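Local coordinates for 3-carboxy-cis,cis-muconate cycloisomerase (Pseudomonas putida, PDB 1RE5), which is an enzyme of the largely helical fumarase/aspartase lyase superfamily and assembles here as a tetramer of long helical subunits, at residues Asp134-Gln139 with Ala167-Ala172; Asp120-Ile125 with Gln178-Leu183; Ala8-Pro13 with Ala288-Gly293; Gln363-Ala368 with Arg394-Gln399. One frame throughout, in Å; residues are numbered along the deposited sequence.

Contact 1 (Asp134-Gln139 with Ala167-Ala172); sequences DTLSQQ and AGVLGA
L136 is the first residue of 134-139 to reach across, with its CB directed at 167-172. Its CD2 branch ends 3.6 Å from V169 CG1, the two side chains crossing at about a right angle. The same methyl lies 4.2 Å from L170 N, so it rests against the backbone of the opposing helix as well as on its valine. S137 follows, and here it is the other helix that reaches over: L170 CD2 comes to 4.0 Å from S137 CA and 4.1 Å from S137 CB. L170 can do this because its CG stands anti to the backbone N (chi1 178°), which extends the chain toward the serine. No hydrogen bond joins the segments, and all four residues are buried, so the contact is carried by carbon against carbon: L136 on V169, and L170 on the CA and CB of S137. The segments run nearly antiparallel, at 151°, with axes 9.2 Å apart at closest approach. L136 also touches A345 of helix 319-347, and S137 touches V442 and H445 of helix 434-449. Around V169 the packing is completed by F250 of helix 231-257 and Q229 of the second subunit, which places the pair within the long-helix bundle characteristic of this superfamily.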
loop_
_atom_site.group_PDB
_atom_site.type_symbol
_atom_site.label_atom_id
_atom_site.label_comp_id
_atom_site.label_asym_id
_atom_site.label_seq_id
_atom_site.Cartn_x
_atom_site.Cartn_y
_atom_site.Cartn_z
ATOM N N ASP D 134 -28.472 13.813 2.769
ATOM C CA ASP D 134 -29.723 14.550 2.622
ATOM C C ASP D 134 -29.720 15.356 1.333
ATOM O O ASP D 134 -30.593 15.179 0.471
ATOM C CB ASP D 134 -29.949 15.503 3.804
ATOM C CG ASP D 134 -30.631 14.824 4.997
ATOM O OD1 ASP D 134 -31.517 13.964 4.778
ATOM O OD2 ASP D 134 -30.293 15.165 6.156
ATOM N N THR D 135 -28.720 16.226 1.196
ATOM C CA THR D 135 -28.637 17.073 0.018
ATOM C C THR D 135 -28.475 16.266 -1.257
ATOM O O THR D 135 -28.973 16.661 -2.317
ATOM C CB THR D 135 -27.485 18.111 0.120
ATOM O OG1 THR D 135 -26.453 17.775 -0.807
ATOM C CG2 THR D 135 -26.917 18.156 1.513
ATOM N N LEU D 136 -27.789 15.134 -1.155
ATOM C CA LEU D 136 -27.574 14.274 -2.317
ATOM C C LEU D 136 -28.898 13.641 -2.702
ATOM O O LEU D 136 -29.179 13.407 -3.878
ATOM C CB LEU D 136 -26.569 13.189 -1.968
ATOM C CG LEU D 136 -25.472 12.898 -2.970
ATOM C CD1 LEU D 136 -24.876 14.186 -3.480
ATOM C CD2 LEU D 136 -24.419 12.053 -2.265
ATOM N N SER D 137 -29.709 13.377 -1.683
ATOM C CA SER D 137 -31.026 12.786 -1.854
ATOM C C SER D 137 -31.949 13.714 -2.648
ATOM O O SER D 137 -32.683 13.268 -3.526
ATOM C CB SER D 137 -31.639 12.512 -0.487
ATOM O OG SER D 137 -32.995 12.150 -0.631
ATOM N N GLN D 138 -31.909 15.004 -2.333
ATOM C CA GLN D 138 -32.738 15.985 -3.015
ATOM C C GLN D 138 -32.342 16.136 -4.482
ATOM O O GLN D 138 -33.187 16.117 -5.371
ATOM C CB GLN D 138 -32.626 17.328 -2.308
ATOM C CG GLN D 138 -33.062 17.287 -0.873
ATOM C CD GLN D 138 -33.287 18.666 -0.301
ATOM O OE1 GLN D 138 -33.635 18.808 0.870
ATOM N NE2 GLN D 138 -33.099 19.697 -1.127
ATOM N N GLN D 139 -31.048 16.299 -4.720
ATOM C CA GLN D 139 -30.519 16.421 -6.073
ATOM C C GLN D 139 -30.903 15.184 -6.896
ATOM O O GLN D 139 -31.268 15.291 -8.056
ATOM C CB GLN D 139 -28.996 16.562 -6.029
ATOM C CG GLN D 139 -28.494 17.783 -5.283
ATOM C CD GLN D 139 -28.708 19.071 -6.055
ATOM O OE1 GLN D 139 -28.129 20.101 -5.722
ATOM N NE2 GLN D 139 -29.539 19.021 -7.090
ATOM N N ALA D 167 -27.867 8.914 -7.308
ATOM C CA ALA D 167 -28.500 7.923 -6.431
ATOM C C ALA D 167 -27.493 6.852 -6.002
ATOM O O ALA D 167 -27.535 6.359 -4.876
ATOM C CB ALA D 167 -29.693 7.277 -7.146
ATOM N N GLY D 168 -26.599 6.478 -6.912
ATOM C CA GLY D 168 -25.583 5.491 -6.578
ATOM C C GLY D 168 -24.650 5.981 -5.475
ATOM O O GLY D 168 -24.245 5.207 -4.615
ATOM N N VAL D 169 -24.294 7.263 -5.500
ATOM C CA VAL D 169 -23.431 7.799 -4.463
ATOM C C VAL D 169 -24.226 7.771 -3.171
ATOM O O VAL D 169 -23.696 7.402 -2.121
ATOM C CB VAL D 169 -22.967 9.242 -4.766
ATOM C CG1 VAL D 169 -22.059 9.739 -3.630
ATOM C CG2 VAL D 169 -22.211 9.278 -6.095
ATOM N N LEU D 170 -25.501 8.149 -3.249
ATOM C CA LEU D 170 -26.375 8.121 -2.069
ATOM C C LEU D 170 -26.390 6.706 -1.493
ATOM O O LEU D 170 -26.189 6.517 -0.293
ATOM C CB LEU D 170 -27.812 8.532 -2.424
ATOM C CG LEU D 170 -28.815 8.484 -1.254
ATOM C CD1 LEU D 170 -28.344 9.410 -0.117
ATOM C CD2 LEU D 170 -30.207 8.887 -1.734
ATOM N N GLY D 171 -26.622 5.712 -2.344
ATOM C CA GLY D 171 -26.644 4.344 -1.872
ATOM C C GLY D 171 -25.405 3.988 -1.076
ATOM O O GLY D 171 -25.507 3.476 0.028
ATOM N N ALA D 172 -24.231 4.257 -1.638
ATOM C CA ALA D 172 -22.982 3.948 -0.971
ATOM C C ALA D 172 -22.910 4.644 0.375
ATOM O O ALA D 172 -22.563 4.010 1.377
ATOM C CB ALA D 172 -21.812 4.380 -1.834
#

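Contact 2 (Asp120-Ile125 with Gln178-Leu183); sequences DALDLI and QRLQEL
L122 and I125 meet L180 through branched aliphatic chains alone, with no flat group on either side of the interface. The flat groups of these segments turn to other partners: the carboxylate of D123 makes a salt bridge through OD2 to R184 of the same chain, while the guanidinium of R179 bridges to D231 and E235 of the second subunit. E182 OE1 pairs with R186 of that subunit and lies close to its own counterpart there, a crowding of like charge that the arginine probably offsets.

Between the helices, L180 is the partner of both L122 and I125. L122 CD2 lies 3.9 Å from L180 CG, and the two leucines slide past one another in opposite directions, side against side. I125 instead crosses L180 at about a right angle, with I125 CG2 3.9 Å from L180 CD2. I125 CG1 stands anti to the carbonyl carbon (chi1 -68°), which turns CG2 beside that carbonyl and leaves it as the methyl that touches.

Helices 106-142 and 162-187 are two long members of the helical bundle around which enzymes of the fumarase/aspartase superfamily are built. The backbones stand well apart at this level, with L122 CA and L180 CA 8.0 Å from each other, and the leucine side chains span the gap. L180 and L183 also touch V239 of helix 231-257, and I125 touches L240 of that same helix.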
loop_
_atom_site.group_PDB
_atom_site.type_symbol
_atom_site.label_atom_id
_atom_site.label_comp_id
_atom_site.label_asym_id
_atom_site.label_seq_id
_atom_site.Cartn_x
_atom_site.Cartn_y
_atom_site.Cartn_z
ATOM N N ASP D 120 -15.255 11.772 19.273
ATOM C CA ASP D 120 -15.596 13.111 18.805
ATOM C C ASP D 120 -15.542 13.135 17.296
ATOM O O ASP D 120 -16.355 13.803 16.659
ATOM C CB ASP D 120 -14.635 14.168 19.346
ATOM C CG ASP D 120 -14.931 14.538 20.774
ATOM O OD1 ASP D 120 -16.048 14.239 21.247
ATOM O OD2 ASP D 120 -14.050 15.140 21.419
ATOM N N ALA D 121 -14.579 12.405 16.734
ATOM C CA ALA D 121 -14.414 12.328 15.286
ATOM C C ALA D 121 -15.586 11.575 14.656
ATOM O O ALA D 121 -16.159 12.016 13.658
ATOM C CB ALA D 121 -13.116 11.629 14.948
ATOM N N LEU D 122 -15.947 10.441 15.244
ATOM C CA LEU D 122 -17.045 9.643 14.719
ATOM C C LEU D 122 -18.286 10.510 14.632
ATOM O O LEU D 122 -19.027 10.461 13.642
ATOM C CB LEU D 122 -17.326 8.457 15.635
ATOM C CG LEU D 122 -17.745 7.158 14.948
ATOM C CD1 LEU D 122 -18.347 6.248 15.987
ATOM C CD2 LEU D 122 -18.747 7.425 13.847
ATOM N N ASP D 123 -18.502 11.306 15.679
ATOM C CA ASP D 123 -19.647 12.205 15.758
ATOM C C ASP D 123 -19.674 13.230 14.625
ATOM O O ASP D 123 -20.741 13.506 14.080
ATOM C CB ASP D 123 -19.676 12.908 17.130
ATOM C CG ASP D 123 -20.236 12.006 18.249
ATOM O OD1 ASP D 123 -20.083 12.365 19.443
ATOM O OD2 ASP D 123 -20.833 10.944 17.933
ATOM N N LEU D 124 -18.519 13.788 14.268
ATOM C CA LEU D 124 -18.468 14.757 13.169
ATOM C C LEU D 124 -18.804 14.082 11.847
ATOM O O LEU D 124 -19.639 14.560 11.071
ATOM C CB LEU D 124 -17.081 15.376 13.030
ATOM C CG LEU D 124 -16.624 16.417 14.043
ATOM C CD1 LEU D 124 -15.428 17.172 13.461
ATOM C CD2 LEU D 124 -17.760 17.383 14.335
ATOM N N ILE D 125 -18.129 12.964 11.610
ATOM C CA ILE D 125 -18.289 12.184 10.405
ATOM C C ILE D 125 -19.721 11.758 10.184
ATOM O O ILE D 125 -20.213 11.826 9.061
ATOM C CB ILE D 125 -17.351 10.969 10.452
ATOM C CG1 ILE D 125 -15.909 11.475 10.346
ATOM C CG2 ILE D 125 -17.712 9.957 9.346
ATOM C CD1 ILE D 125 -14.875 10.399 10.391
ATOM N N GLN D 178 -24.525 3.012 7.913
ATOM C CA GLN D 178 -24.932 1.736 8.478
ATOM C C GLN D 178 -23.720 1.069 9.123
ATOM O O GLN D 178 -23.791 0.612 10.255
ATOM C CB GLN D 178 -25.464 0.882 7.334
ATOM C CG GLN D 178 -26.220 -0.367 7.661
ATOM C CD GLN D 178 -26.617 -1.104 6.369
ATOM O OE1 GLN D 178 -27.185 -0.500 5.430
ATOM N NE2 GLN D 178 -26.316 -2.410 6.313
ATOM N N ARG D 179 -22.603 1.030 8.401
ATOM C CA ARG D 179 -21.374 0.413 8.896
ATOM C C ARG D 179 -20.841 1.140 10.129
ATOM O O ARG D 179 -20.423 0.507 11.108
ATOM C CB ARG D 179 -20.312 0.401 7.789
ATOM C CG ARG D 179 -20.617 -0.572 6.642
ATOM C CD ARG D 179 -19.715 -0.328 5.426
ATOM N NE ARG D 179 -19.963 -1.301 4.368
ATOM C CZ ARG D 179 -20.138 -0.990 3.086
ATOM N NH1 ARG D 179 -20.083 0.275 2.692
ATOM N NH2 ARG D 179 -20.396 -1.942 2.195
ATOM N N LEU D 180 -20.856 2.471 10.075
ATOM C CA LEU D 180 -20.396 3.308 11.185
ATOM C C LEU D 180 -21.232 3.030 12.439
ATOM O O LEU D 180 -20.747 3.052 13.565
ATOM C CB LEU D 180 -20.525 4.778 10.778
ATOM C CG LEU D 180 -19.248 5.562 10.460
ATOM C CD1 LEU D 180 -18.100 4.634 10.072
ATOM C CD2 LEU D 180 -19.547 6.564 9.381
ATOM N N GLN D 181 -22.504 2.752 12.217
ATOM C CA GLN D 181 -23.425 2.474 13.299
ATOM C C GLN D 181 -23.098 1.125 13.923
ATOM O O GLN D 181 -23.081 0.990 15.144
ATOM C CB GLN D 181 -24.853 2.474 12.749
ATOM C CG GLN D 181 -25.946 2.648 13.772
ATOM C CD GLN D 181 -27.319 2.732 13.126
ATOM O OE1 GLN D 181 -27.763 1.797 12.444
ATOM N NE2 GLN D 181 -27.999 3.854 13.334
ATOM N N GLU D 182 -22.822 0.132 13.085
ATOM C CA GLU D 182 -22.531 -1.202 13.584
ATOM C C GLU D 182 -21.221 -1.325 14.333
ATOM O O GLU D 182 -21.091 -2.182 15.207
ATOM C CB GLU D 182 -22.539 -2.205 12.440
ATOM C CG GLU D 182 -23.816 -2.185 11.622
ATOM C CD GLU D 182 -23.771 -3.152 10.455
ATOM O OE1 GLU D 182 -22.653 -3.400 9.946
ATOM O OE2 GLU D 182 -24.847 -3.649 10.039
ATOM N N LEU D 183 -20.248 -0.481 14.006
ATOM C CA LEU D 183 -18.958 -0.564 14.672
ATOM C C LEU D 183 -18.875 0.309 15.927
ATOM O O LEU D 183 -17.964 0.155 16.750
ATOM C CB LEU D 183 -17.832 -0.191 13.695
ATOM C CG LEU D 183 -17.648 1.259 13.231
ATOM C CD1 LEU D 183 -17.080 2.127 14.339
ATOM C CD2 LEU D 183 -16.692 1.274 12.065
#

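Contact 3 (Ala8-Pro13 with Ala288-Gly293); sequences AYFTAP and AAVLIG
F10 and V290 bring the backbones together, their CA atoms 6.5 Å apart where the short helix ending at F10 passes the longer helix 286-307. At T11 the chain leaves helical geometry for an extended conformation, and A12 then serves as the N-cap of the next helix. Across this approach V290 supplies the central methyl. V290 CG2 sits over one face of the Y9 ring in a CH-pi contact, 3.7 Å from the ring centroid and 29° off the normal. That methyl also meets the edge of the F10 ring, near its plane, with F10 CD2 4.4 Å from V290 CG2. Y9 CG is anti to the backbone N (chi1 -176°), carrying the ring over the valine until Y9 OH lies 3.6 Å from A289 CB. The hydroxyl is hydrogen-bonded to the backbone oxygen of V286, so the ring is fastened at its polar end beyond the valine. Y9 also touches G75 of the third subunit, and A289 touches H321 there. The N-terminal helix thus packs near the start of helix 286-307, immediately after the GSSTMPHKRNP sequence, which is the signature of the fumarase/aspartase superfamily.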
loop_
_atom_site.group_PDB
_atom_site.type_symbol
_atom_site.label_atom_id
_atom_site.label_comp_id
_atom_site.label_asym_id
_atom_site.label_seq_id
_atom_site.Cartn_x
_atom_site.Cartn_y
_atom_site.Cartn_z
ATOM N N ALA D 8 -5.973 23.938 5.246
ATOM C CA ALA D 8 -7.329 24.475 5.162
ATOM C C ALA D 8 -8.031 23.845 3.957
ATOM O O ALA D 8 -9.247 23.637 3.952
ATOM C CB ALA D 8 -7.289 25.997 5.021
ATOM N N TYR D 9 -7.237 23.540 2.940
ATOM C CA TYR D 9 -7.726 22.935 1.712
ATOM C C TYR D 9 -7.977 21.431 1.841
ATOM O O TYR D 9 -8.940 20.921 1.277
ATOM C CB TYR D 9 -6.717 23.203 0.596
ATOM C CG TYR D 9 -7.093 22.721 -0.794
ATOM C CD1 TYR D 9 -8.388 22.866 -1.296
ATOM C CD2 TYR D 9 -6.118 22.213 -1.643
ATOM C CE1 TYR D 9 -8.692 22.516 -2.618
ATOM C CE2 TYR D 9 -6.407 21.871 -2.951
ATOM C CZ TYR D 9 -7.690 22.019 -3.440
ATOM O OH TYR D 9 -7.942 21.662 -4.752
ATOM N N PHE D 10 -7.133 20.728 2.594
ATOM C CA PHE D 10 -7.277 19.271 2.751
ATOM C C PHE D 10 -7.997 18.752 4.020
ATOM O O PHE D 10 -8.467 17.599 4.055
ATOM C CB PHE D 10 -5.890 18.602 2.684
ATOM C CG PHE D 10 -5.198 18.728 1.345
ATOM C CD1 PHE D 10 -3.809 18.806 1.272
ATOM C CD2 PHE D 10 -5.928 18.734 0.160
ATOM C CE1 PHE D 10 -3.159 18.885 0.045
ATOM C CE2 PHE D 10 -5.286 18.813 -1.072
ATOM C CZ PHE D 10 -3.894 18.890 -1.127
ATOM N N THR D 11 -8.082 19.581 5.058
ATOM C CA THR D 11 -8.703 19.152 6.307
ATOM C C THR D 11 -9.868 20.037 6.715
ATOM O O THR D 11 -9.889 21.220 6.396
ATOM C CB THR D 11 -7.667 19.163 7.455
ATOM O OG1 THR D 11 -6.490 18.454 7.045
ATOM C CG2 THR D 11 -8.229 18.484 8.692
ATOM N N ALA D 12 -10.846 19.453 7.401
ATOM C CA ALA D 12 -11.997 20.209 7.880
ATOM C C ALA D 12 -11.566 20.768 9.240
ATOM O O ALA D 12 -11.189 20.012 10.140
ATOM C CB ALA D 12 -13.192 19.302 8.031
ATOM N N PRO D 13 -11.619 22.103 9.405
ATOM C CA PRO D 13 -11.223 22.783 10.649
ATOM C C PRO D 13 -11.643 22.130 11.959
ATOM O O PRO D 13 -10.857 22.062 12.908
ATOM C CB PRO D 13 -11.790 24.195 10.477
ATOM C CG PRO D 13 -12.889 24.023 9.471
ATOM C CD PRO D 13 -12.291 23.046 8.497
ATOM N N ALA D 288 -13.125 18.775 -6.661
ATOM C CA ALA D 288 -12.941 17.385 -7.051
ATOM C C ALA D 288 -11.494 16.937 -6.798
ATOM O O ALA D 288 -11.241 15.778 -6.455
ATOM C CB ALA D 288 -13.298 17.213 -8.509
ATOM N N ALA D 289 -10.546 17.859 -6.961
ATOM C CA ALA D 289 -9.148 17.541 -6.720
ATOM C C ALA D 289 -8.994 17.015 -5.296
ATOM O O ALA D 289 -8.253 16.063 -5.055
ATOM C CB ALA D 289 -8.282 18.773 -6.914
ATOM N N VAL D 290 -9.693 17.625 -4.342
ATOM C CA VAL D 290 -9.584 17.156 -2.968
ATOM C C VAL D 290 -10.121 15.740 -2.818
ATOM O O VAL D 290 -9.480 14.901 -2.189
ATOM C CB VAL D 290 -10.338 18.064 -1.976
ATOM C CG1 VAL D 290 -10.260 17.474 -0.584
ATOM C CG2 VAL D 290 -9.723 19.447 -1.975
ATOM N N LEU D 291 -11.288 15.464 -3.399
ATOM C CA LEU D 291 -11.869 14.128 -3.277
ATOM C C LEU D 291 -10.976 13.093 -3.945
ATOM O O LEU D 291 -10.773 11.996 -3.403
ATOM C CB LEU D 291 -13.281 14.057 -3.882
ATOM C CG LEU D 291 -14.344 15.088 -3.472
ATOM C CD1 LEU D 291 -15.719 14.565 -3.841
ATOM C CD2 LEU D 291 -14.282 15.369 -1.989
ATOM N N ILE D 292 -10.426 13.441 -5.102
ATOM C CA ILE D 292 -9.565 12.503 -5.810
ATOM C C ILE D 292 -8.271 12.313 -5.036
ATOM O O ILE D 292 -7.737 11.195 -4.936
ATOM C CB ILE D 292 -9.267 12.986 -7.245
ATOM C CG1 ILE D 292 -10.589 13.105 -8.018
ATOM C CG2 ILE D 292 -8.320 12.016 -7.934
ATOM C CD1 ILE D 292 -10.446 13.632 -9.403
ATOM N N GLY D 293 -7.775 13.403 -4.462
ATOM C CA GLY D 293 -6.551 13.308 -3.698
ATOM C C GLY D 293 -6.712 12.345 -2.539
ATOM O O GLY D 293 -5.870 11.476 -2.328
#

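Contact 4 (Gln363-Ala368 with Arg394-Gln399); sequences QGLVLA and RAVAEQ
L365 carries the apolar part of this contact, its CB directed toward 394-399. With CG anti to the carbonyl carbon (chi1 -73°), the chain extends from CB through CG to two methyls that approach different residues. CD1 reaches the valine: L365 CD1 lies 3.7 Å from V396 CG2, the two side chains crossing at about a right angle. CD2 faces the alanine more loosely, with L365 CD2 5.0 Å from A395 CB. Nearer the edge, Q363 brings only the oxygen end of its amide near the helix end, Q363 OE1 lying 4.2 Å from A395 O. Both are oxygens, and no hydrogen bond links the segments. The leucine is held in a short 3-10 turn, in which L367 N bonds to G364 O at 2.9 Å, and L367 is then the N-cap of helix 368-378. Outside the pair, A395 packs on V405 of helix 402-407, while L365 and V366 touch M279 and P280 of the fourth subunit. A loop is thereby packed on the C-terminal end of helix 381-397, in the small helical C-terminal region of this family, next to the neighbour's GSSTMPHKRNP signature segment.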
loop_
_atom_site.group_PDB
_atom_site.type_symbol
_atom_site.label_atom_id
_atom_site.label_comp_id
_atom_site.label_asym_id
_atom_site.label_seq_id
_atom_site.Cartn_x
_atom_site.Cartn_y
_atom_site.Cartn_z
ATOM N N GLN D 363 -24.995 10.142 -33.200
ATOM C CA GLN D 363 -26.130 10.243 -34.104
ATOM C C GLN D 363 -27.173 9.147 -33.999
ATOM O O GLN D 363 -27.548 8.549 -34.999
ATOM C CB GLN D 363 -25.619 10.342 -35.535
ATOM C CG GLN D 363 -24.784 11.589 -35.758
ATOM C CD GLN D 363 -24.264 11.699 -37.172
ATOM O OE1 GLN D 363 -23.568 10.802 -37.670
ATOM N NE2 GLN D 363 -24.597 12.804 -37.835
ATOM N N GLY D 364 -27.641 8.902 -32.778
ATOM C CA GLY D 364 -28.659 7.892 -32.550
ATOM C C GLY D 364 -28.198 6.447 -32.523
ATOM O O GLY D 364 -28.984 5.574 -32.201
ATOM N N LEU D 365 -26.945 6.177 -32.857
ATOM C CA LEU D 365 -26.467 4.802 -32.853
ATOM C C LEU D 365 -26.539 4.189 -31.464
ATOM O O LEU D 365 -26.607 2.969 -31.310
ATOM C CB LEU D 365 -25.029 4.740 -33.370
ATOM C CG LEU D 365 -24.860 4.954 -34.877
ATOM C CD1 LEU D 365 -23.390 5.008 -35.244
ATOM C CD2 LEU D 365 -25.538 3.817 -35.618
ATOM N N VAL D 366 -26.529 5.042 -30.450
ATOM C CA VAL D 366 -26.578 4.585 -29.067
ATOM C C VAL D 366 -28.007 4.152 -28.680
ATOM O O VAL D 366 -28.248 3.579 -27.614
ATOM C CB VAL D 366 -26.074 5.713 -28.125
ATOM C CG1 VAL D 366 -27.238 6.543 -27.606
ATOM C CG2 VAL D 366 -25.263 5.119 -27.001
ATOM N N LEU D 367 -28.952 4.429 -29.569
ATOM C CA LEU D 367 -30.344 4.098 -29.347
ATOM C C LEU D 367 -30.779 3.008 -30.315
ATOM O O LEU D 367 -31.957 2.672 -30.386
ATOM C CB LEU D 367 -31.196 5.348 -29.549
ATOM C CG LEU D 367 -31.861 5.976 -28.324
ATOM C CD1 LEU D 367 -31.029 5.717 -27.092
ATOM C CD2 LEU D 367 -32.061 7.478 -28.563
ATOM N N ALA D 368 -29.828 2.457 -31.062
ATOM C CA ALA D 368 -30.133 1.399 -32.019
ATOM C C ALA D 368 -30.903 0.265 -31.350
ATOM O O ALA D 368 -31.866 -0.265 -31.915
ATOM C CB ALA D 368 -28.857 0.859 -32.616
ATOM N N ARG D 394 -25.198 2.567 -42.916
ATOM C CA ARG D 394 -25.459 3.688 -43.811
ATOM C C ARG D 394 -25.394 5.025 -43.080
ATOM O O ARG D 394 -24.739 5.956 -43.537
ATOM C CB ARG D 394 -26.826 3.519 -44.476
ATOM N N ALA D 395 -26.080 5.121 -41.948
ATOM C CA ALA D 395 -26.091 6.355 -41.173
ATOM C C ALA D 395 -24.665 6.806 -40.926
ATOM O O ALA D 395 -24.401 7.992 -40.721
ATOM C CB ALA D 395 -26.805 6.135 -39.843
ATOM N N VAL D 396 -23.750 5.844 -40.945
ATOM C CA VAL D 396 -22.340 6.122 -40.722
ATOM C C VAL D 396 -21.675 6.497 -42.032
ATOM O O VAL D 396 -21.057 7.556 -42.139
ATOM C CB VAL D 396 -21.621 4.899 -40.132
ATOM C CG1 VAL D 396 -20.117 5.132 -40.133
ATOM C CG2 VAL D 396 -22.120 4.642 -38.710
ATOM N N ALA D 397 -21.800 5.620 -43.024
ATOM C CA ALA D 397 -21.223 5.869 -44.341
ATOM C C ALA D 397 -21.601 7.281 -44.784
ATOM O O ALA D 397 -20.793 8.204 -44.689
ATOM C CB ALA D 397 -21.743 4.847 -45.344
ATOM N N GLU D 398 -22.835 7.451 -45.253
ATOM C CA GLU D 398 -23.310 8.766 -45.691
ATOM C C GLU D 398 -23.487 9.705 -44.503
ATOM O O GLU D 398 -24.218 10.694 -44.573
ATOM C CB GLU D 398 -24.637 8.629 -46.452
ATOM C CG GLU D 398 -25.732 7.877 -45.711
ATOM C CD GLU D 398 -27.029 7.809 -46.502
ATOM O OE1 GLU D 398 -27.632 8.878 -46.745
ATOM O OE2 GLU D 398 -27.445 6.690 -46.881
ATOM N N GLN D 399 -22.794 9.377 -43.419
ATOM C CA GLN D 399 -22.834 10.126 -42.174
ATOM C C GLN D 399 -23.970 11.125 -42.007
ATOM O O GLN D 399 -23.926 12.243 -42.524
ATOM C CB GLN D 399 -21.494 10.821 -41.940
ATOM C CG GLN D 399 -20.999 11.649 -43.107
ATOM C CD GLN D 399 -19.666 12.314 -42.813
ATOM O OE1 GLN D 399 -19.077 12.964 -43.680
ATOM N NE2 GLN D 399 -19.185 12.156 -41.581
#

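How the contacts relate
Contacts 1 and 2 join the same two helices, 106-142 and 162-187, at levels about 18 Å apart between centres, and both border the second subunit. Contact 3 ties the N-terminus to helix 286-307 and lies about 20 Å from each of them, centre to centre. That helix also carries the residues around the bound 2,3-dihydroxy-1,4-dithiobutane, including T296, R297 and S303. I292 O, within contact 3, accepts a hydrogen bond from T296 OG1. Contact 4 is remote, its centre about 35 Å from that of contact 1 and about 51 Å from that of contact 2, in the C-terminal region; it borders the fourth subunit, which contact 3 also touches, through A289.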